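Local coordinates for DNA endonuclease I-CvuI (Chlorella vulgaris, PDB 5A77), which acts as a homing endonuclease of the LAGLIDADG family, binding and cleaving double-stranded DNA, and is probably involved in intron homing, at residues V41-T46 with K113-T118; V47-S50 with F55-L58; T89-L94 with A103-V108. One frame throughout, in Å; residues are numbered along the deposited sequence.

Contact 1: residues V41-T46 with K113-T118. With nucleotides of chain F.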
loop_
_atom_site.group_PDB
_atom_site.type_symbol
_atom_site.label_atom_id
_atom_site.label_comp_id
_atom_site.label_asym_id
_atom_site.label_seq_id
_atom_site.Cartn_x
_atom_site.Cartn_y
_atom_site.Cartn_z
ATOM N N VAL B 41 -23.340 14.192 2.353
ATOM C CA VAL B 41 -21.957 14.047 1.915
ATOM C C VAL B 41 -21.246 13.134 2.917
ATOM O O VAL B 41 -21.141 13.465 4.104
ATOM C CB VAL B 41 -21.254 15.406 1.784
ATOM C CG1 VAL B 41 -19.762 15.228 1.650
ATOM C CG2 VAL B 41 -21.793 16.162 0.563
ATOM N N ARG B 42 -20.815 11.960 2.455
ATOM C CA ARG B 42 -20.163 10.993 3.334
ATOM C C ARG B 42 -18.662 11.178 3.251
ATOM O O ARG B 42 -18.116 11.199 2.166
ATOM C CB ARG B 42 -20.555 9.547 2.962
ATOM C CG ARG B 42 -19.755 8.427 3.683
ATOM C CD ARG B 42 -20.248 6.999 3.306
ATOM N NE ARG B 42 -21.676 6.844 3.589
ATOM C CZ ARG B 42 -22.511 6.049 2.923
ATOM N NH1 ARG B 42 -22.064 5.297 1.922
ATOM N NH2 ARG B 42 -23.806 6.020 3.256
ATOM N N VAL B 43 -18.005 11.341 4.397
ATOM C CA VAL B 43 -16.552 11.323 4.467
ATOM C C VAL B 43 -16.051 9.976 5.038
ATOM O O VAL B 43 -16.667 9.418 5.959
ATOM C CB VAL B 43 -16.016 12.495 5.318
ATOM C CG1 VAL B 43 -16.383 13.836 4.685
ATOM C CG2 VAL B 43 -16.544 12.414 6.731
ATOM N N SER B 44 -14.952 9.448 4.495
ATOM C CA SER B 44 -14.398 8.189 5.000
ATOM C C SER B 44 -12.944 7.917 4.648
ATOM O O SER B 44 -12.480 8.220 3.543
ATOM C CB SER B 44 -15.236 6.999 4.514
ATOM O OG SER B 44 -15.384 7.006 3.107
ATOM N N LEU B 45 -12.233 7.341 5.613
ATOM C CA LEU B 45 -10.949 6.707 5.357
ATOM C C LEU B 45 -11.159 5.202 5.353
ATOM O O LEU B 45 -11.695 4.649 6.315
ATOM C CB LEU B 45 -9.908 7.101 6.411
ATOM C CG LEU B 45 -8.502 6.495 6.292
ATOM C CD1 LEU B 45 -7.480 7.448 6.859
ATOM C CD2 LEU B 45 -8.401 5.166 7.018
ATOM N N THR B 46 -10.726 4.527 4.293
ATOM C CA THR B 46 -10.896 3.077 4.228
ATOM C C THR B 46 -9.578 2.409 3.836
ATOM O O THR B 46 -8.854 2.905 2.982
ATOM C CB THR B 46 -12.005 2.691 3.225
ATOM O OG1 THR B 46 -13.289 2.924 3.821
ATOM C CG2 THR B 46 -11.925 1.216 2.883
ATOM N N LYS B 113 -15.492 20.400 8.262
ATOM C CA LYS B 113 -15.731 21.715 8.852
ATOM C C LYS B 113 -17.188 22.171 8.725
ATOM O O LYS B 113 -17.732 22.769 9.652
ATOM C CB LYS B 113 -14.800 22.752 8.223
ATOM C CG LYS B 113 -13.931 23.469 9.237
ATOM C CD LYS B 113 -12.754 24.157 8.567
ATOM C CE LYS B 113 -11.520 23.257 8.606
ATOM N NZ LYS B 113 -10.231 24.018 8.606
ATOM N N LYS B 114 -17.818 21.848 7.597
ATOM C CA LYS B 114 -19.166 22.309 7.303
ATOM C C LYS B 114 -20.301 21.294 7.535
ATOM O O LYS B 114 -21.475 21.669 7.482
ATOM C CB LYS B 114 -19.227 22.789 5.859
ATOM C CG LYS B 114 -17.878 23.151 5.297
ATOM C CD LYS B 114 -17.998 23.872 3.984
ATOM C CE LYS B 114 -17.006 25.005 3.962
ATOM N NZ LYS B 114 -17.330 25.977 2.898
ATOM N N LEU B 115 -19.969 20.030 7.787
ATOM C CA LEU B 115 -20.996 19.008 8.019
ATOM C C LEU B 115 -21.957 19.362 9.152
ATOM O O LEU B 115 -23.149 19.090 9.038
ATOM C CB LEU B 115 -20.367 17.635 8.308
ATOM C CG LEU B 115 -19.547 16.967 7.206
ATOM C CD1 LEU B 115 -18.980 15.656 7.728
ATOM C CD2 LEU B 115 -20.389 16.744 5.958
ATOM N N PRO B 116 -21.452 19.953 10.253
ATOM C CA PRO B 116 -22.419 20.383 11.266
ATOM C C PRO B 116 -23.495 21.339 10.751
ATOM O O PRO B 116 -24.587 21.393 11.328
ATOM C CB PRO B 116 -21.534 21.079 12.297
ATOM C CG PRO B 116 -20.241 20.335 12.211
ATOM C CD PRO B 116 -20.066 20.073 10.748
ATOM N N ASN B 117 -23.209 22.075 9.684
ATOM C CA ASN B 117 -24.156 23.066 9.205
ATOM C C ASN B 117 -24.826 22.669 7.897
ATOM O O ASN B 117 -25.394 23.511 7.204
ATOM C CB ASN B 117 -23.447 24.412 9.058
ATOM C CG ASN B 117 -22.648 24.775 10.301
ATOM O OD1 ASN B 117 -23.028 24.421 11.424
ATOM N ND2 ASN B 117 -21.533 25.468 10.108
ATOM N N THR B 118 -24.791 21.382 7.573
ATOM C CA THR B 118 -25.197 20.958 6.237
ATOM C C THR B 118 -26.731 20.917 6.067
ATOM O O THR B 118 -27.239 20.499 5.025
ATOM C CB THR B 118 -24.615 19.580 5.882
ATOM O OG1 THR B 118 -24.899 19.308 4.510
ATOM C CG2 THR B 118 -25.266 18.495 6.728
ATOM P P DT F 5 -27.381 3.380 -5.931
ATOM O OP1 DT F 5 -28.423 3.045 -6.928
ATOM O OP2 DT F 5 -27.458 4.673 -5.216
ATOM O "O5'" DT F 5 -27.323 2.246 -4.793
ATOM C "C5'" DT F 5 -26.850 0.940 -5.096
ATOM C "C4'" DT F 5 -27.197 -0.025 -3.978
ATOM O "O4'" DT F 5 -26.174 0.021 -2.947
ATOM C "C3'" DT F 5 -28.524 0.252 -3.269
ATOM O "O3'" DT F 5 -29.229 -0.969 -3.068
ATOM C "C2'" DT F 5 -28.093 0.875 -1.941
ATOM C "C1'" DT F 5 -26.782 0.162 -1.678
ATOM N N1 DT F 5 -25.852 0.929 -0.802
ATOM C C2 DT F 5 -25.436 0.379 0.386
ATOM O O2 DT F 5 -25.794 -0.720 0.776
ATOM N N3 DT F 5 -24.573 1.162 1.107
ATOM C C4 DT F 5 -24.085 2.411 0.765
ATOM O O4 DT F 5 -23.308 3.034 1.488
ATOM C C5 DT F 5 -24.557 2.933 -0.499
ATOM C C7 DT F 5 -24.120 4.296 -0.974
ATOM C C6 DT F 5 -25.407 2.171 -1.212
#
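The guanidinium of Arg42 hands one N-H to a thymine: NH1 lies 2.6 Å from O4 of DT5 of chain F, a short hydrogen bond with an N-H...O angle of 139°, so it is clearly bent. Residues 41-46 belong to the strand 39-50 of the LAGLIDADG fold, a saddle of antiparallel strands whose concave face straddles the DNA while helices pack against its back. Side chains alternate accordingly: Arg42 faces the nucleic acid, while Val41 and Val43 turn toward the C-terminal end of helix 102-114. O4 approaches the guanidinium at its edge and near its plane, and the thymine methyl C7 sits 3.7 Å from NH1, so the arginine reads the major-groove side of the base. The chain leaves the strand with CG trans to the backbone N (chi1 171°), and a bend at chi3 (-57°) turns the guanidinium to the base. A leucine in place of Arg42 would probably leave O4 without this donor and the thymine without a charged, directional contact. On the reverse face no hydrogen bond crosses between the two segments, and the seam is small, 118 Å² in all, more than half of it on Leu115. This residue lies in a short 3-10 turn, spanned by the bond from Asn117 N to Lys114 O, 2.8 Å. Lys114 is tethered by a salt bridge to Glu126 of helix 121-135, and Ile111 and Ile112 extend the apolar surface under the valines. Leu115 splits its two methyls between the strand residues: CD1 meets Val43 CG2 tip to tip at 4.2 Å, whereas CD2 lies 3.8 Å from Val41 O.

Contact 2: residues V47-S50 with F55-L58. With nucleotides of chain D; nucleotides of chain F.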
loop_
_atom_site.group_PDB
_atom_site.type_symbol
_atom_site.label_atom_id
_atom_site.label_comp_id
_atom_site.label_asym_id
_atom_site.label_seq_id
_atom_site.Cartn_x
_atom_site.Cartn_y
_atom_site.Cartn_z
ATOM N N VAL B 47 -9.258 1.295 4.482
ATOM C CA VAL B 47 -8.060 0.527 4.171
ATOM C C VAL B 47 -8.466 -0.893 3.755
ATOM O O VAL B 47 -9.299 -1.529 4.408
ATOM C CB VAL B 47 -7.091 0.485 5.375
ATOM C CG1 VAL B 47 -6.019 -0.556 5.170
ATOM C CG2 VAL B 47 -6.473 1.844 5.608
ATOM N N PHE B 48 -7.893 -1.374 2.653
ATOM C CA PHE B 48 -8.248 -2.682 2.110
ATOM C C PHE B 48 -7.165 -3.719 2.338
ATOM O O PHE B 48 -5.982 -3.428 2.205
ATOM C CB PHE B 48 -8.528 -2.595 0.611
ATOM C CG PHE B 48 -9.532 -1.554 0.244
ATOM C CD1 PHE B 48 -10.891 -1.833 0.285
ATOM C CD2 PHE B 48 -9.122 -0.293 -0.157
ATOM C CE1 PHE B 48 -11.818 -0.864 -0.068
ATOM C CE2 PHE B 48 -10.038 0.664 -0.500
ATOM C CZ PHE B 48 -11.385 0.380 -0.457
ATOM N N GLN B 49 -7.576 -4.933 2.682
ATOM C CA GLN B 49 -6.653 -6.056 2.725
ATOM C C GLN B 49 -7.401 -7.352 2.479
ATOM O O GLN B 49 -8.599 -7.452 2.759
ATOM C CB GLN B 49 -5.904 -6.121 4.060
ATOM C CG GLN B 49 -4.515 -6.803 3.934
ATOM C CD GLN B 49 -3.597 -6.085 2.937
ATOM O OE1 GLN B 49 -3.642 -4.857 2.811
ATOM N NE2 GLN B 49 -2.782 -6.845 2.215
ATOM N N SER B 50 -6.692 -8.334 1.932
ATOM C CA SER B 50 -7.252 -9.661 1.729
ATOM C C SER B 50 -7.613 -10.244 3.087
ATOM O O SER B 50 -6.926 -9.984 4.076
ATOM C CB SER B 50 -6.259 -10.560 0.975
ATOM O OG SER B 50 -6.617 -11.931 1.072
ATOM N N PHE B 55 -6.106 -9.867 10.037
ATOM C CA PHE B 55 -5.604 -9.408 11.331
ATOM C C PHE B 55 -5.001 -7.999 11.301
ATOM O O PHE B 55 -5.089 -7.274 12.295
ATOM C CB PHE B 55 -4.575 -10.406 11.898
ATOM C CG PHE B 55 -3.250 -10.446 11.163
ATOM C CD1 PHE B 55 -2.215 -9.591 11.519
ATOM C CD2 PHE B 55 -3.019 -11.388 10.170
ATOM C CE1 PHE B 55 -0.991 -9.631 10.857
ATOM C CE2 PHE B 55 -1.793 -11.450 9.508
ATOM C CZ PHE B 55 -0.777 -10.566 9.849
ATOM N N ILE B 56 -4.401 -7.613 10.174
ATOM C CA ILE B 56 -3.751 -6.302 10.061
ATOM C C ILE B 56 -4.768 -5.134 10.209
ATOM O O ILE B 56 -4.434 -4.084 10.756
ATOM C CB ILE B 56 -2.956 -6.180 8.715
ATOM C CG1 ILE B 56 -1.847 -5.119 8.804
ATOM C CG2 ILE B 56 -3.872 -5.929 7.518
ATOM C CD1 ILE B 56 -0.718 -5.476 9.766
ATOM N N LEU B 57 -6.003 -5.338 9.751
ATOM C CA LEU B 57 -7.047 -4.327 9.865
ATOM C C LEU B 57 -7.538 -4.146 11.317
ATOM O O LEU B 57 -7.967 -3.056 11.709
ATOM C CB LEU B 57 -8.224 -4.684 8.958
ATOM C CG LEU B 57 -7.860 -4.806 7.483
ATOM C CD1 LEU B 57 -9.094 -5.071 6.659
ATOM C CD2 LEU B 57 -7.193 -3.526 7.023
ATOM N N LEU B 58 -7.475 -5.225 12.100
ATOM C CA LEU B 58 -7.741 -5.165 13.533
ATOM C C LEU B 58 -6.591 -4.479 14.274
ATOM O O LEU B 58 -6.824 -3.778 15.254
ATOM C CB LEU B 58 -7.969 -6.565 14.100
ATOM C CG LEU B 58 -9.146 -7.351 13.511
ATOM C CD1 LEU B 58 -9.238 -8.740 14.140
ATOM C CD2 LEU B 58 -10.458 -6.587 13.672
ATOM P P DC D 14 -4.283 -6.798 -0.966
ATOM O OP1 DC D 14 -3.022 -6.076 -0.659
ATOM O OP2 DC D 14 -4.742 -7.914 -0.106
ATOM O "O5'" DC D 14 -5.506 -5.751 -1.088
ATOM C "C5'" DC D 14 -5.248 -4.354 -1.232
ATOM C "C4'" DC D 14 -5.601 -3.849 -2.633
ATOM O "O4'" DC D 14 -6.490 -4.781 -3.315
ATOM C "C3'" DC D 14 -6.315 -2.488 -2.667
ATOM O "O3'" DC D 14 -5.551 -1.543 -3.443
ATOM C "C2'" DC D 14 -7.678 -2.806 -3.314
ATOM C "C1'" DC D 14 -7.338 -4.029 -4.141
ATOM N N1 DC D 14 -8.524 -4.884 -4.581
ATOM C C2 DC D 14 -9.359 -4.441 -5.624
ATOM O O2 DC D 14 -9.134 -3.346 -6.154
ATOM N N3 DC D 14 -10.394 -5.229 -6.025
ATOM C C4 DC D 14 -10.601 -6.410 -5.437
ATOM N N4 DC D 14 -11.628 -7.152 -5.868
ATOM C C5 DC D 14 -9.762 -6.885 -4.382
ATOM C C6 DC D 14 -8.742 -6.099 -3.995
ATOM O OP3 DG F 1 -5.225 3.726 -4.933
ATOM P P DG F 1 -4.893 2.970 -3.696
ATOM O OP1 DG F 1 -4.093 1.791 -4.113
ATOM O OP2 DG F 1 -4.318 3.927 -2.723
ATOM O "O5'" DG F 1 -6.248 2.449 -3.025
ATOM C "C5'" DG F 1 -6.863 1.222 -3.467
ATOM C "C4'" DG F 1 -7.966 1.541 -4.454
ATOM O "O4'" DG F 1 -8.786 0.376 -4.725
ATOM C "C3'" DG F 1 -8.920 2.628 -4.000
ATOM O "O3'" DG F 1 -9.092 3.484 -5.065
ATOM C "C2'" DG F 1 -10.212 1.862 -3.681
ATOM C "C1'" DG F 1 -10.143 0.769 -4.720
ATOM N N9 DG F 1 -10.940 -0.419 -4.446
ATOM C C8 DG F 1 -10.901 -1.212 -3.321
ATOM N N7 DG F 1 -11.683 -2.257 -3.400
ATOM C C5 DG F 1 -12.252 -2.160 -4.665
ATOM C C6 DG F 1 -13.177 -3.002 -5.317
ATOM O O6 DG F 1 -13.701 -4.030 -4.895
ATOM N N1 DG F 1 -13.493 -2.539 -6.586
ATOM C C2 DG F 1 -12.980 -1.411 -7.157
ATOM N N2 DG F 1 -13.399 -1.130 -8.399
ATOM N N3 DG F 1 -12.111 -0.610 -6.558
ATOM C C4 DG F 1 -11.796 -1.043 -5.320
ATOM P P DA F 2 -9.045 5.066 -4.864
ATOM O OP1 DA F 2 -7.942 5.619 -5.681
ATOM O OP2 DA F 2 -9.069 5.385 -3.418
ATOM O "O5'" DA F 2 -10.421 5.472 -5.531
ATOM C "C5'" DA F 2 -10.945 4.610 -6.526
ATOM C "C4'" DA F 2 -12.439 4.428 -6.365
ATOM O "O4'" DA F 2 -12.734 3.188 -5.667
ATOM C "C3'" DA F 2 -13.165 5.534 -5.580
ATOM O "O3'" DA F 2 -14.282 5.949 -6.345
ATOM C "C2'" DA F 2 -13.593 4.810 -4.291
ATOM C "C1'" DA F 2 -13.850 3.439 -4.881
ATOM N N9 DA F 2 -14.056 2.333 -3.962
ATOM C C8 DA F 2 -13.665 2.216 -2.648
ATOM N N7 DA F 2 -14.029 1.072 -2.094
ATOM C C5 DA F 2 -14.704 0.413 -3.118
ATOM C C6 DA F 2 -15.338 -0.843 -3.196
ATOM N N6 DA F 2 -15.404 -1.713 -2.165
ATOM N N1 DA F 2 -15.914 -1.179 -4.377
ATOM C C2 DA F 2 -15.857 -0.325 -5.388
ATOM N N3 DA F 2 -15.294 0.871 -5.435
ATOM C C4 DA F 2 -14.732 1.184 -4.259
#
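Leu57 CD2 packs 3.7 Å from Val47 CG1, the two side chains meeting at a slant, and here helix 55-64 of the LAGLIDADG fold packs against the end of strand 39-50. Gln49 extends the packing with its aliphatic part: CG lies 3.7 Å from Ile56 CG2. Phe18 of helix 6-22 and Phe79 of strand 76-82 also line this buried side. By contrast, Phe55 and Leu58 turn to the looser outer side and touch none of residues 47-50; Phe55 packs instead on Leu100 of the second subunit.

The opposite strand face meets DNA. The Phe48 ring has C8 of DG1 of chain F 3.2 Å above its plane and over its centre, while N7 of DA2 of chain F comes to the ring edge, near the plane.

Gln49, bent at chi2 (59°), has NE2 as modelled 3.0 Å from OP1 of DC14 of chain D, but OE1 lies 2.8 Å from Phe48 O, which leaves the amide orientation doubtful. A magnesium ion is about 4 Å from this side chain. Ser50 N hydrogen-bonds to OP2 of DC14 of chain D at 2.9 Å (137°), a neutral main-chain grip consistent with holding the DNA backbone whatever the base, while the Gln49 methylenes stay in the apolar packing.

Contact 3: residues T89-L94 with A103-V108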
loop_
_atom_site.group_PDB
_atom_site.type_symbol
_atom_site.label_atom_id
_atom_site.label_comp_id
_atom_site.label_asym_id
_atom_site.label_seq_id
_atom_site.Cartn_x
_atom_site.Cartn_y
_atom_site.Cartn_z
ATOM N N THR B 89 -10.504 13.178 13.672
ATOM C CA THR B 89 -9.487 12.740 14.621
ATOM C C THR B 89 -8.443 11.786 14.034
ATOM O O THR B 89 -7.286 11.805 14.436
ATOM C CB THR B 89 -10.167 12.094 15.828
ATOM O OG1 THR B 89 -10.956 13.098 16.475
ATOM C CG2 THR B 89 -9.154 11.556 16.821
ATOM N N THR B 90 -8.829 10.982 13.056
ATOM C CA THR B 90 -7.853 10.095 12.445
ATOM C C THR B 90 -6.911 10.864 11.503
ATOM O O THR B 90 -5.723 10.555 11.399
ATOM C CB THR B 90 -8.541 8.947 11.681
ATOM O OG1 THR B 90 -9.351 8.202 12.597
ATOM C CG2 THR B 90 -7.507 8.020 11.072
ATOM N N LEU B 91 -7.434 11.886 10.843
ATOM C CA LEU B 91 -6.674 12.566 9.812
ATOM C C LEU B 91 -5.513 13.389 10.376
ATOM O O LEU B 91 -4.404 13.324 9.825
ATOM C CB LEU B 91 -7.605 13.428 8.967
ATOM C CG LEU B 91 -8.346 12.501 7.995
ATOM C CD1 LEU B 91 -9.402 13.221 7.175
ATOM C CD2 LEU B 91 -7.348 11.813 7.080
ATOM N N GLU B 92 -5.764 14.069 11.463
ATOM C CA GLU B 92 -4.779 14.841 12.145
ATOM C C GLU B 92 -3.647 13.980 12.705
ATOM O O GLU B 92 -2.603 14.472 13.053
ATOM C CB GLU B 92 -5.446 15.669 13.257
ATOM C CG GLU B 92 -6.979 15.718 13.260
ATOM C CD GLU B 92 -7.558 16.952 13.945
ATOM O OE1 GLU B 92 -7.718 17.981 13.274
ATOM O OE2 GLU B 92 -7.874 16.905 15.146
ATOM N N LYS B 93 -3.865 12.688 12.810
ATOM C CA LYS B 93 -2.846 11.732 13.237
ATOM C C LYS B 93 -1.927 11.446 12.074
ATOM O O LYS B 93 -0.711 11.471 12.217
ATOM C CB LYS B 93 -3.475 10.439 13.752
ATOM C CG LYS B 93 -3.821 10.477 15.220
ATOM C CD LYS B 93 -4.854 9.435 15.548
ATOM C CE LYS B 93 -5.368 9.612 16.954
ATOM N NZ LYS B 93 -6.610 8.810 17.166
ATOM N N LEU B 94 -2.527 11.205 10.912
ATOM C CA LEU B 94 -1.796 10.790 9.717
ATOM C C LEU B 94 -1.216 11.957 8.927
ATOM O O LEU B 94 -0.117 11.861 8.385
ATOM C CB LEU B 94 -2.716 9.964 8.817
ATOM C CG LEU B 94 -3.224 8.718 9.545
ATOM C CD1 LEU B 94 -4.172 7.878 8.693
ATOM C CD2 LEU B 94 -2.032 7.899 9.995
ATOM N N ALA B 103 -3.604 15.617 0.013
ATOM C CA ALA B 103 -4.596 16.498 -0.605
ATOM C C ALA B 103 -6.026 16.043 -0.269
ATOM O O ALA B 103 -6.856 16.849 0.172
ATOM C CB ALA B 103 -4.396 16.555 -2.099
ATOM N N GLN B 104 -6.300 14.753 -0.463
ATOM C CA GLN B 104 -7.604 14.194 -0.126
ATOM C C GLN B 104 -7.895 14.413 1.352
ATOM O O GLN B 104 -9.013 14.754 1.725
ATOM C CB GLN B 104 -7.672 12.707 -0.461
ATOM C CG GLN B 104 -7.542 12.381 -1.935
ATOM C CD GLN B 104 -6.165 11.860 -2.287
ATOM O OE1 GLN B 104 -5.206 12.627 -2.463
ATOM N NE2 GLN B 104 -6.050 10.545 -2.366
ATOM N N ALA B 105 -6.878 14.244 2.189
ATOM C CA ALA B 105 -7.022 14.506 3.618
ATOM C C ALA B 105 -7.469 15.933 3.884
ATOM O O ALA B 105 -8.474 16.160 4.548
ATOM C CB ALA B 105 -5.734 14.234 4.340
ATOM N N LYS B 106 -6.718 16.889 3.354
ATOM C CA LYS B 106 -6.950 18.301 3.619
ATOM C C LYS B 106 -8.324 18.746 3.114
ATOM O O LYS B 106 -9.036 19.507 3.788
ATOM C CB LYS B 106 -5.843 19.137 2.979
ATOM C CG LYS B 106 -5.181 20.112 3.939
ATOM C CD LYS B 106 -4.346 19.396 4.990
ATOM C CE LYS B 106 -3.782 20.383 6.011
ATOM N NZ LYS B 106 -4.866 21.058 6.783
ATOM N N LEU B 107 -8.706 18.262 1.936
ATOM C CA LEU B 107 -10.027 18.575 1.401
ATOM C C LEU B 107 -11.111 18.016 2.316
ATOM O O LEU B 107 -12.015 18.743 2.724
ATOM C CB LEU B 107 -10.178 18.033 -0.024
ATOM C CG LEU B 107 -9.379 18.818 -1.072
ATOM C CD1 LEU B 107 -9.645 18.303 -2.478
ATOM C CD2 LEU B 107 -9.685 20.303 -0.991
ATOM N N VAL B 108 -11.001 16.734 2.661
ATOM C CA VAL B 108 -11.953 16.084 3.562
ATOM C C VAL B 108 -12.044 16.788 4.925
ATOM O O VAL B 108 -13.125 16.876 5.511
ATOM C CB VAL B 108 -11.598 14.592 3.759
ATOM C CG1 VAL B 108 -12.414 13.983 4.900
ATOM C CG2 VAL B 108 -11.850 13.820 2.466
#
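With CG set opposite its own carbonyl carbon (chi1 -78°) and the chain extended beyond it (chi2 175°), Leu91 sends both methyls across to helix 102-114, and Val108 answers with CG1 swung opposite its backbone N (chi1 169°). The two branches of the leucine divide the work. CD1 meets Val108 CG1 at 3.9 Å, the side chains crossing at about a right angle, while CD2 rests 4.0 Å from Ala105 CB, one turn earlier on the same face. CD1 also lies 4.0 Å from Ala105 O, so the leucine touches the helix backbone as well as its side chains. The 6.5 Å between Leu91 CA and Ala105 CA, the nearest such pair between the segments, is consistent with the small size of Ala105. No hydrogen bond crosses, and the interface is a modest 115 Å², over half of it contributed by Leu91, with all three residues buried.

Within helix 84-94 the bonding is not regular. Thr90 O accepts from both Leu94 N and Lys93 N, the latter bonding three residues back instead of to Thr89 O, and the helix is kinked at Thr89 and Lys93, to either side of Leu91.

This is a helix-helix contact of the layer behind the antiparallel sheet of the LAGLIDADG fold, the two helices following each other along the chain across a short connection. Ile25 of strand 23-31 touches both Leu91 and Val108 from the sheet, and Leu107 turns to helix 121-135.

Contacts 1 and 2 occupy successive parts of strand 39-50, with centres 24 Å apart. In both, the strand stands between DNA and a helix, though Gln49 reaches from the helix side to the phosphate. The strand thus carries a hydrogen bond to a base at one end, and base packing, phosphate contact and a nearby magnesium ion at the other. Contact 3 lies behind the sheet, 12 Å from contact 1 between centres, and meets it directly: Val43 CB is 3.9 Å from Val108 CG1, and Leu45 CD1 is 3.8 Å from Leu94 CD1. Both use helix 102-114. Contact 3 stays about 7 Å from contact 2 at nearest atoms and about 6 Å from the DNA, and touches neither.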